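Local atomic coordinates of probable arylamine n-acetyl transferase (Mycobacterium abscessus, PDB entry 4GUZ), a protein that probably transfers the acetyl group of acetyl-coenzyme A to arylamine substrates. Residues R36-G41 with L93-Y98; Y231-R236 with A255-T260. All blocks are in the same frame, centred on the assembly; numbering follows the deposited sequence.

Contact 1 of 2, residues R36-G41 with L93-Y98; sequences RRLQRG and LGFDFY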
ATOM      1  N   ARG A  36      11.202  -9.426   6.938  1.00 21.33           N
ATOM      2  CA  ARG A  36      10.091  -9.406   7.884  1.00 21.00           C
ATOM      3  C   ARG A  36      10.090  -8.114   8.678  1.00 24.14           C
ATOM      4  O   ARG A  36       9.041  -7.485   8.814  1.00 22.35           O
ATOM      5  CB  ARG A  36      10.126 -10.630   8.837  1.00 20.86           C
ATOM      6  CG  ARG A  36       9.522 -11.870   8.188  1.00 25.57           C
ATOM      7  CD  ARG A  36       9.726 -13.141   8.993  1.00 30.67           C
ATOM      8  NE  ARG A  36       9.380 -14.303   8.170  1.00 40.74           N
ATOM      9  CZ  ARG A  36       8.830 -15.427   8.618  1.00 60.32           C
ATOM     10  NH1 ARG A  36       8.579 -15.585   9.915  1.00 57.20           N
ATOM     11  NH2 ARG A  36       8.528 -16.406   7.775  1.00 35.72           N
ATOM     12  N   ARG A  37      11.261  -7.710   9.185  1.00 21.78           N
ATOM     13  CA  ARG A  37      11.364  -6.478   9.978  1.00 21.34           C
ATOM     14  C   ARG A  37      11.124  -5.241   9.110  1.00 22.12           C
ATOM     15  O   ARG A  37      10.522  -4.285   9.592  1.00 21.30           O
ATOM     16  CB  ARG A  37      12.716  -6.385  10.699  1.00 22.35           C
ATOM     17  CG  ARG A  37      12.888  -7.482  11.767  1.00 29.06           C
ATOM     18  CD  ARG A  37      13.922  -7.169  12.852  1.00 30.62           C
ATOM     19  NE  ARG A  37      15.212  -6.675  12.350  1.00 31.46           N
ATOM     20  CZ  ARG A  37      16.132  -7.409  11.727  1.00 46.23           C
ATOM     21  NH1 ARG A  37      15.909  -8.694  11.472  1.00 30.31           N
ATOM     22  NH2 ARG A  37      17.269  -6.854  11.327  1.00 39.95           N
ATOM     23  N   LEU A  38      11.547  -5.286   7.828  1.00 19.69           N
ATOM     24  CA  LEU A  38      11.379  -4.179   6.867  1.00 18.65           C
ATOM     25  C   LEU A  38       9.906  -3.964   6.556  1.00 20.75           C
ATOM     26  O   LEU A  38       9.413  -2.849   6.663  1.00 19.15           O
ATOM     27  CB  LEU A  38      12.140  -4.432   5.561  1.00 18.48           C
ATOM     28  CG  LEU A  38      13.656  -4.276   5.564  1.00 23.68           C
ATOM     29  CD1 LEU A  38      14.222  -4.714   4.244  1.00 24.28           C
ATOM     30  CD2 LEU A  38      14.070  -2.834   5.815  1.00 25.55           C
ATOM     31  N   GLN A  39       9.203  -5.037   6.199  1.00 18.10           N
ATOM     32  CA  GLN A  39       7.790  -4.928   5.881  1.00 16.66           C
ATOM     33  C   GLN A  39       6.961  -4.486   7.107  1.00 18.71           C
ATOM     34  O   GLN A  39       6.140  -3.583   6.975  1.00 16.52           O
ATOM     35  CB  GLN A  39       7.252  -6.241   5.310  1.00 17.48           C
ATOM     36  CG  GLN A  39       5.768  -6.117   4.954  1.00 17.59           C
ATOM     37  CD  GLN A  39       5.277  -7.047   3.881  1.00 21.75           C
ATOM     38  OE1 GLN A  39       6.042  -7.649   3.132  1.00 15.96           O
ATOM     39  NE2 GLN A  39       3.976  -7.010   3.651  1.00 17.43           N
ATOM     40  N   ARG A  40       7.167  -5.106   8.285  1.00 17.74           N
ATOM     41  CA  ARG A  40       6.399  -4.732   9.471  1.00 17.94           C
ATOM     42  C   ARG A  40       6.565  -3.242   9.794  1.00 22.47           C
ATOM     43  O   ARG A  40       5.570  -2.558   9.998  1.00 21.79           O
ATOM     44  CB  ARG A  40       6.773  -5.603  10.687  1.00 17.48           C
ATOM     45  CG  ARG A  40       5.750  -5.492  11.815  1.00 20.86           C
ATOM     46  CD  ARG A  40       6.088  -6.379  12.990  1.00 22.15           C
ATOM     47  NE  ARG A  40       5.304  -6.056  14.190  1.00 26.46           N
ATOM     48  CZ  ARG A  40       4.276  -6.767  14.641  1.00 29.95           C
ATOM     49  NH1 ARG A  40       3.859  -7.840  13.979  1.00 21.06           N
ATOM     50  NH2 ARG A  40       3.660  -6.415  15.762  1.00 18.00           N
ATOM     51  N   GLY A  41       7.805  -2.758   9.805  1.00 19.13           N
ATOM     52  CA  GLY A  41       8.104  -1.357  10.091  1.00 18.84           C
ATOM     53  C   GLY A  41       7.526  -0.407   9.055  1.00 20.34           C
ATOM     54  O   GLY A  41       7.008   0.653   9.412  1.00 20.34           O
ATOM     55  N   LEU A  93      19.651  -2.874  -0.116  1.00 29.24           N
ATOM     56  CA  LEU A  93      20.046  -3.913   0.826  1.00 28.52           C
ATOM     57  C   LEU A  93      20.475  -5.219   0.121  1.00 33.11           C
ATOM     58  O   LEU A  93      20.875  -6.175   0.785  1.00 33.56           O
ATOM     59  CB  LEU A  93      18.942  -4.160   1.862  1.00 28.23           C
ATOM     60  CG  LEU A  93      18.598  -2.992   2.813  1.00 31.90           C
ATOM     61  CD1 LEU A  93      17.825  -3.502   3.995  1.00 32.17           C
ATOM     62  CD2 LEU A  93      19.863  -2.265   3.315  1.00 32.73           C
ATOM     63  N   GLY A  94      20.437  -5.220  -1.206  1.00 30.04           N
ATOM     64  CA  GLY A  94      20.887  -6.339  -2.030  1.00 29.90           C
ATOM     65  C   GLY A  94      19.975  -7.544  -2.134  1.00 32.22           C
ATOM     66  O   GLY A  94      20.468  -8.669  -2.272  1.00 32.36           O
ATOM     67  N   PHE A  95      18.637  -7.333  -2.065  1.00 25.67           N
ATOM     68  CA  PHE A  95      17.682  -8.434  -2.246  1.00 23.00           C
ATOM     69  C   PHE A  95      17.466  -8.698  -3.730  1.00 26.28           C
ATOM     70  O   PHE A  95      17.606  -7.777  -4.537  1.00 25.44           O
ATOM     71  CB  PHE A  95      16.320  -8.103  -1.585  1.00 23.21           C
ATOM     72  CG  PHE A  95      16.261  -8.146  -0.076  1.00 22.33           C
ATOM     73  CD1 PHE A  95      15.891  -9.312   0.589  1.00 23.92           C
ATOM     74  CD2 PHE A  95      16.531  -7.008   0.678  1.00 22.26           C
ATOM     75  CE1 PHE A  95      15.777  -9.335   1.983  1.00 24.54           C
ATOM     76  CE2 PHE A  95      16.438  -7.035   2.073  1.00 24.07           C
ATOM     77  CZ  PHE A  95      16.061  -8.193   2.721  1.00 22.56           C
ATOM     78  N   ASP A  96      17.140  -9.958  -4.093  1.00 22.71           N
ATOM     79  CA  ASP A  96      16.774 -10.365  -5.456  1.00 23.61           C
ATOM     80  C   ASP A  96      15.256 -10.216  -5.533  1.00 25.64           C
ATOM     81  O   ASP A  96      14.534 -10.980  -4.892  1.00 25.41           O
ATOM     82  CB  ASP A  96      17.237 -11.813  -5.743  1.00 25.56           C
ATOM     83  CG  ASP A  96      16.857 -12.397  -7.103  1.00 35.34           C
ATOM     84  OD1 ASP A  96      16.364 -11.633  -7.971  1.00 35.97           O
ATOM     85  OD2 ASP A  96      17.081 -13.612  -7.312  1.00 38.79           O
ATOM     86  N   PHE A  97      14.769  -9.194  -6.233  1.00 22.88           N
ATOM     87  CA  PHE A  97      13.320  -8.943  -6.249  1.00 20.90           C
ATOM     88  C   PHE A  97      12.829  -8.408  -7.585  1.00 22.78           C
ATOM     89  O   PHE A  97      13.608  -7.962  -8.434  1.00 21.11           O
ATOM     90  CB  PHE A  97      12.949  -7.945  -5.118  1.00 22.51           C
ATOM     91  CG  PHE A  97      13.293  -6.505  -5.424  1.00 24.82           C
ATOM     92  CD1 PHE A  97      12.324  -5.627  -5.904  1.00 27.84           C
ATOM     93  CD2 PHE A  97      14.597  -6.033  -5.267  1.00 27.58           C
ATOM     94  CE1 PHE A  97      12.650  -4.309  -6.225  1.00 29.06           C
ATOM     95  CE2 PHE A  97      14.922  -4.715  -5.586  1.00 30.38           C
ATOM     96  CZ  PHE A  97      13.945  -3.861  -6.061  1.00 29.06           C
ATOM     97  N   TYR A  98      11.498  -8.376  -7.722  1.00 18.91           N
ATOM     98  CA  TYR A  98      10.833  -7.849  -8.896  1.00 17.82           C
ATOM     99  C   TYR A  98       9.476  -7.271  -8.502  1.00 20.54           C
ATOM    100  O   TYR A  98       8.922  -7.588  -7.441  1.00 20.15           O
ATOM    101  CB  TYR A  98      10.715  -8.916 -10.006  1.00 18.40           C
ATOM    102  CG  TYR A  98       9.934 -10.165  -9.665  1.00 18.88           C
ATOM    103  CD1 TYR A  98       8.616 -10.318 -10.077  1.00 19.59           C
ATOM    104  CD2 TYR A  98      10.547 -11.244  -9.031  1.00 20.00           C
ATOM    105  CE1 TYR A  98       7.906 -11.493  -9.816  1.00 20.10           C
ATOM    106  CE2 TYR A  98       9.841 -12.415  -8.748  1.00 20.32           C
ATOM    107  CZ  TYR A  98       8.524 -12.541  -9.158  1.00 23.92           C
ATOM    108  OH  TYR A  98       7.816 -13.693  -8.886  1.00 22.93           O
TER
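Leu38 of helix 32-45 meets Leu93 and Phe95 at the turn that carries the chain from helix 79-92 into strand 96-104, a packing contact of the helical part of the arylamine N-acetyltransferase fold. A single methyl does all the touching from the helix side. Leu38 CD1 lies 3.8 Å from Leu93 CD1, the two leucines reaching toward each other tip to tip, and the same Leu38 CD1 lies 3.9 Å from Phe95 CE2, where it meets the ring obliquely. Leu38 and Phe95 extend toward each other from their two backbones; both partners lie on the same side of the methyl, next to each other. In Leu38, CG is anti to the carbonyl carbon (chi1 -75°) and CD1 then extends away from the backbone (chi2 174°), which carries this methyl across to both partners.

The backbones stay well apart: even the closest pair of CA atoms, Leu38 CA and Leu93 CA, is separated by 10.6 Å, and only side-chain ends bridge the distance. Between the two hydrophobic residues of the turn sits Gly94, whose positive phi (77°) closes helix 79-92 in a Schellman motif. With the chain changing course at Gly94, Leu93 and Phe95 on either side of it in sequence both point toward Leu38.

Around this small apolar cluster, Leu38 also rests on Phe86 of helix 79-92, while Phe95 packs on Leu90 of that helix and on Val121 of strand 116-123. The contact thus joins helix 32-45 to the end of helix 79-92, beside the start of strand 96-104.

Contact 2 of 2, residues Y231-R236 with A255-T260; sequences YILDHR and AEVLAT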
ATOM      1  N   TYR A 231      -8.005   1.826  10.852  1.00 16.57           N
ATOM      2  CA  TYR A 231      -8.841   2.978  10.522  1.00 17.05           C
ATOM      3  C   TYR A 231      -8.794   3.225   9.047  1.00 19.46           C
ATOM      4  O   TYR A 231      -7.719   3.158   8.433  1.00 16.90           O
ATOM      5  CB  TYR A 231      -8.382   4.278  11.200  1.00 19.85           C
ATOM      6  CG  TYR A 231      -8.514   4.324  12.694  1.00 23.33           C
ATOM      7  CD1 TYR A 231      -9.710   4.708  13.296  1.00 24.92           C
ATOM      8  CD2 TYR A 231      -7.414   4.097  13.513  1.00 25.67           C
ATOM      9  CE1 TYR A 231      -9.824   4.799  14.683  1.00 24.32           C
ATOM     10  CE2 TYR A 231      -7.515   4.188  14.899  1.00 28.21           C
ATOM     11  CZ  TYR A 231      -8.720   4.540  15.480  1.00 36.04           C
ATOM     12  OH  TYR A 231      -8.793   4.632  16.852  1.00 41.24           O
ATOM     13  N   ILE A 232      -9.934   3.576   8.495  1.00 16.87           N
ATOM     14  CA  ILE A 232     -10.085   3.946   7.099  1.00 16.56           C
ATOM     15  C   ILE A 232     -10.995   5.157   7.042  1.00 21.32           C
ATOM     16  O   ILE A 232     -12.131   5.067   7.498  1.00 21.15           O
ATOM     17  CB  ILE A 232     -10.647   2.814   6.177  1.00 18.47           C
ATOM     18  CG1 ILE A 232      -9.756   1.544   6.126  1.00 17.83           C
ATOM     19  CG2 ILE A 232     -10.893   3.368   4.752  1.00 18.26           C
ATOM     20  CD1 ILE A 232     -10.388   0.278   5.324  1.00 18.71           C
ATOM     21  N   LEU A 233     -10.518   6.257   6.463  1.00 18.36           N
ATOM     22  CA  LEU A 233     -11.358   7.411   6.186  1.00 17.22           C
ATOM     23  C   LEU A 233     -11.810   7.286   4.729  1.00 21.07           C
ATOM     24  O   LEU A 233     -10.985   7.298   3.809  1.00 19.34           O
ATOM     25  CB  LEU A 233     -10.620   8.733   6.459  1.00 16.84           C
ATOM     26  CG  LEU A 233     -11.388  10.008   6.107  1.00 20.46           C
ATOM     27  CD1 LEU A 233     -12.581  10.219   7.050  1.00 20.89           C
ATOM     28  CD2 LEU A 233     -10.484  11.217   6.119  1.00 22.67           C
ATOM     29  N   ASP A 234     -13.113   7.078   4.526  1.00 18.29           N
ATOM     30  CA  ASP A 234     -13.673   6.913   3.197  1.00 17.16           C
ATOM     31  C   ASP A 234     -14.419   8.216   2.907  1.00 21.16           C
ATOM     32  O   ASP A 234     -15.574   8.378   3.308  1.00 19.28           O
ATOM     33  CB  ASP A 234     -14.571   5.653   3.148  1.00 19.13           C
ATOM     34  CG  ASP A 234     -15.059   5.284   1.758  1.00 24.12           C
ATOM     35  OD1 ASP A 234     -14.709   6.000   0.795  1.00 22.49           O
ATOM     36  OD2 ASP A 234     -15.800   4.269   1.632  1.00 26.82           O
ATOM     37  N   HIS A 235     -13.690   9.188   2.322  1.00 19.80           N
ATOM     38  CA  HIS A 235     -14.143  10.554   2.017  1.00 21.70           C
ATOM     39  C   HIS A 235     -14.330  11.283   3.365  1.00 25.96           C
ATOM     40  O   HIS A 235     -13.325  11.700   3.946  1.00 26.59           O
ATOM     41  CB  HIS A 235     -15.396  10.574   1.112  1.00 23.59           C
ATOM     42  CG  HIS A 235     -15.713  11.914   0.530  1.00 28.69           C
ATOM     43  ND1 HIS A 235     -14.771  12.635  -0.182  1.00 31.74           N
ATOM     44  CD2 HIS A 235     -16.883  12.596   0.521  1.00 31.66           C
ATOM     45  CE1 HIS A 235     -15.386  13.741  -0.573  1.00 31.36           C
ATOM     46  NE2 HIS A 235     -16.657  13.761  -0.183  1.00 31.44           N
ATOM     47  N   ARG A 236     -15.562  11.355   3.899  1.00 21.23           N
ATOM     48  CA  ARG A 236     -15.850  11.979   5.203  1.00 20.57           C
ATOM     49  C   ARG A 236     -16.332  10.930   6.236  1.00 21.79           C
ATOM     50  O   ARG A 236     -16.690  11.281   7.360  1.00 21.30           O
ATOM     51  CB  ARG A 236     -16.912  13.086   5.033  1.00 19.99           C
ATOM     52  CG  ARG A 236     -16.363  14.390   4.462  1.00 26.72           C
ATOM     53  CD  ARG A 236     -17.473  15.332   4.011  1.00 32.93           C
ATOM     54  NE  ARG A 236     -18.430  15.639   5.079  1.00 38.39           N
ATOM     55  CZ  ARG A 236     -19.454  16.481   4.958  1.00 55.04           C
ATOM     56  NH1 ARG A 236     -19.663  17.126   3.814  1.00 38.79           N
ATOM     57  NH2 ARG A 236     -20.269  16.696   5.983  1.00 43.61           N
ATOM     58  N   ALA A 255     -14.386  20.169   8.988  1.00 31.81           N
ATOM     59  CA  ALA A 255     -13.434  20.508  10.048  1.00 31.96           C
ATOM     60  C   ALA A 255     -12.978  19.264  10.833  1.00 33.48           C
ATOM     61  O   ALA A 255     -11.791  19.161  11.164  1.00 32.53           O
ATOM     62  CB  ALA A 255     -14.045  21.525  10.997  1.00 33.22           C
ATOM     63  N   GLU A 256     -13.905  18.317  11.128  1.00 28.63           N
ATOM     64  CA  GLU A 256     -13.553  17.096  11.865  1.00 27.26           C
ATOM     65  C   GLU A 256     -12.586  16.227  11.051  1.00 28.08           C
ATOM     66  O   GLU A 256     -11.715  15.591  11.639  1.00 26.89           O
ATOM     67  CB  GLU A 256     -14.797  16.295  12.246  1.00 28.76           C
ATOM     68  CG  GLU A 256     -15.545  16.864  13.442  1.00 38.97           C
ATOM     69  CD  GLU A 256     -16.965  16.355  13.623  1.00 53.89           C
ATOM     70  OE1 GLU A 256     -17.586  15.933  12.621  1.00 36.26           O
ATOM     71  OE2 GLU A 256     -17.472  16.419  14.764  1.00 49.40           O
ATOM     72  N   VAL A 257     -12.711  16.240   9.702  1.00 24.05           N
ATOM     73  CA  VAL A 257     -11.809  15.501   8.799  1.00 23.75           C
ATOM     74  C   VAL A 257     -10.378  15.999   9.006  1.00 28.18           C
ATOM     75  O   VAL A 257      -9.489  15.176   9.239  1.00 27.13           O
ATOM     76  CB  VAL A 257     -12.232  15.596   7.309  1.00 26.44           C
ATOM     77  CG1 VAL A 257     -11.146  15.013   6.382  1.00 26.36           C
ATOM     78  CG2 VAL A 257     -13.558  14.882   7.084  1.00 25.35           C
ATOM     79  N   LEU A 258     -10.154  17.337   8.955  1.00 24.86           N
ATOM     80  CA  LEU A 258      -8.805  17.879   9.186  1.00 25.12           C
ATOM     81  C   LEU A 258      -8.290  17.506  10.572  1.00 26.22           C
ATOM     82  O   LEU A 258      -7.110  17.188  10.719  1.00 23.32           O
ATOM     83  CB  LEU A 258      -8.752  19.410   9.026  1.00 25.60           C
ATOM     84  CG  LEU A 258      -9.178  20.039   7.697  1.00 30.26           C
ATOM     85  CD1 LEU A 258      -9.000  21.549   7.777  1.00 30.91           C
ATOM     86  CD2 LEU A 258      -8.329  19.532   6.537  1.00 32.49           C
ATOM     87  N   ALA A 259      -9.171  17.559  11.599  1.00 24.16           N
ATOM     88  CA  ALA A 259      -8.794  17.176  12.968  1.00 24.54           C
ATOM     89  C   ALA A 259      -8.410  15.697  13.040  1.00 27.12           C
ATOM     90  O   ALA A 259      -7.371  15.365  13.607  1.00 27.14           O
ATOM     91  CB  ALA A 259      -9.933  17.465  13.936  1.00 25.70           C
ATOM     92  N   THR A 260      -9.251  14.813  12.465  1.00 24.75           N
ATOM     93  CA  THR A 260      -9.035  13.355  12.447  1.00 23.34           C
ATOM     94  C   THR A 260      -7.756  13.025  11.678  1.00 23.71           C
ATOM     95  O   THR A 260      -6.980  12.183  12.138  1.00 20.80           O
ATOM     96  CB  THR A 260     -10.267  12.630  11.870  1.00 26.69           C
ATOM     97  OG1 THR A 260     -11.354  12.802  12.786  1.00 29.74           O
ATOM     98  CG2 THR A 260     -10.036  11.152  11.674  1.00 22.52           C
TER
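The chain leaves strand 229-234 through the tight turn of the beta hairpin it forms with strand 237-242, and there, just past His235 (phi 69°), it comes nearest to helix 254-263, with Arg236 CA and Val257 CA 6.5 Å apart. Val257 carries the contact, using one methyl for each partner. Its CG1, anti to the backbone N (chi1 171°), lies 3.9 Å from Leu233 CD2; its CG2 lies 3.9 Å from Arg236 CG and also comes near Arg236 CA. Both partners cross the valine at about a right angle, Leu233 from the last part of the strand and Arg236 from the turn beyond it.

Only the aliphatic base of Arg236 takes part in this packing. The bend at chi3 (56°) turns the end of the chain to where NE binds Leu252 O and NH1 binds Leu281 O of helix 271-282. Val257 touches that same Leu281 with its side chain.

One turn along the helix, Thr260 points toward the strand without reaching contact with it. Its hydroxyl turns back to its own helix, with Thr260 OG1 giving a hydrogen bond of 3.0 Å to Glu256 O from above the carbonyl plane. Glu256 O also accepts the backbone bond from Thr260 N, so two donors grip this one oxygen.

Across the interface, then, the contact is essentially apolar, made by methyls, a methylene and a backbone carbon. Strand and helix are held here by van der Waals and hydrophobic packing, with no polar bond between the two segments; the arginine's bonds tie the turn to Leu252 and helix 271-282.

How the contacts relate
The two contacts lie on opposite sides of the chain's centre, their own centres about 31 Å apart, and they share no helix or strand. Contact 1 is the more buried and joins one helix to the exit of another, beside the larger antiparallel sheet; contact 2 is partly buried and sets a helix against the smaller sheet, nearer the end of the chain, at the turn of a hairpin. Both are apolar and small, yet they differ in make-up. Contact 1 draws on leucines and an aromatic ring, whereas contact 2 also uses the methylenes of an arginine whose charged end has partners elsewhere.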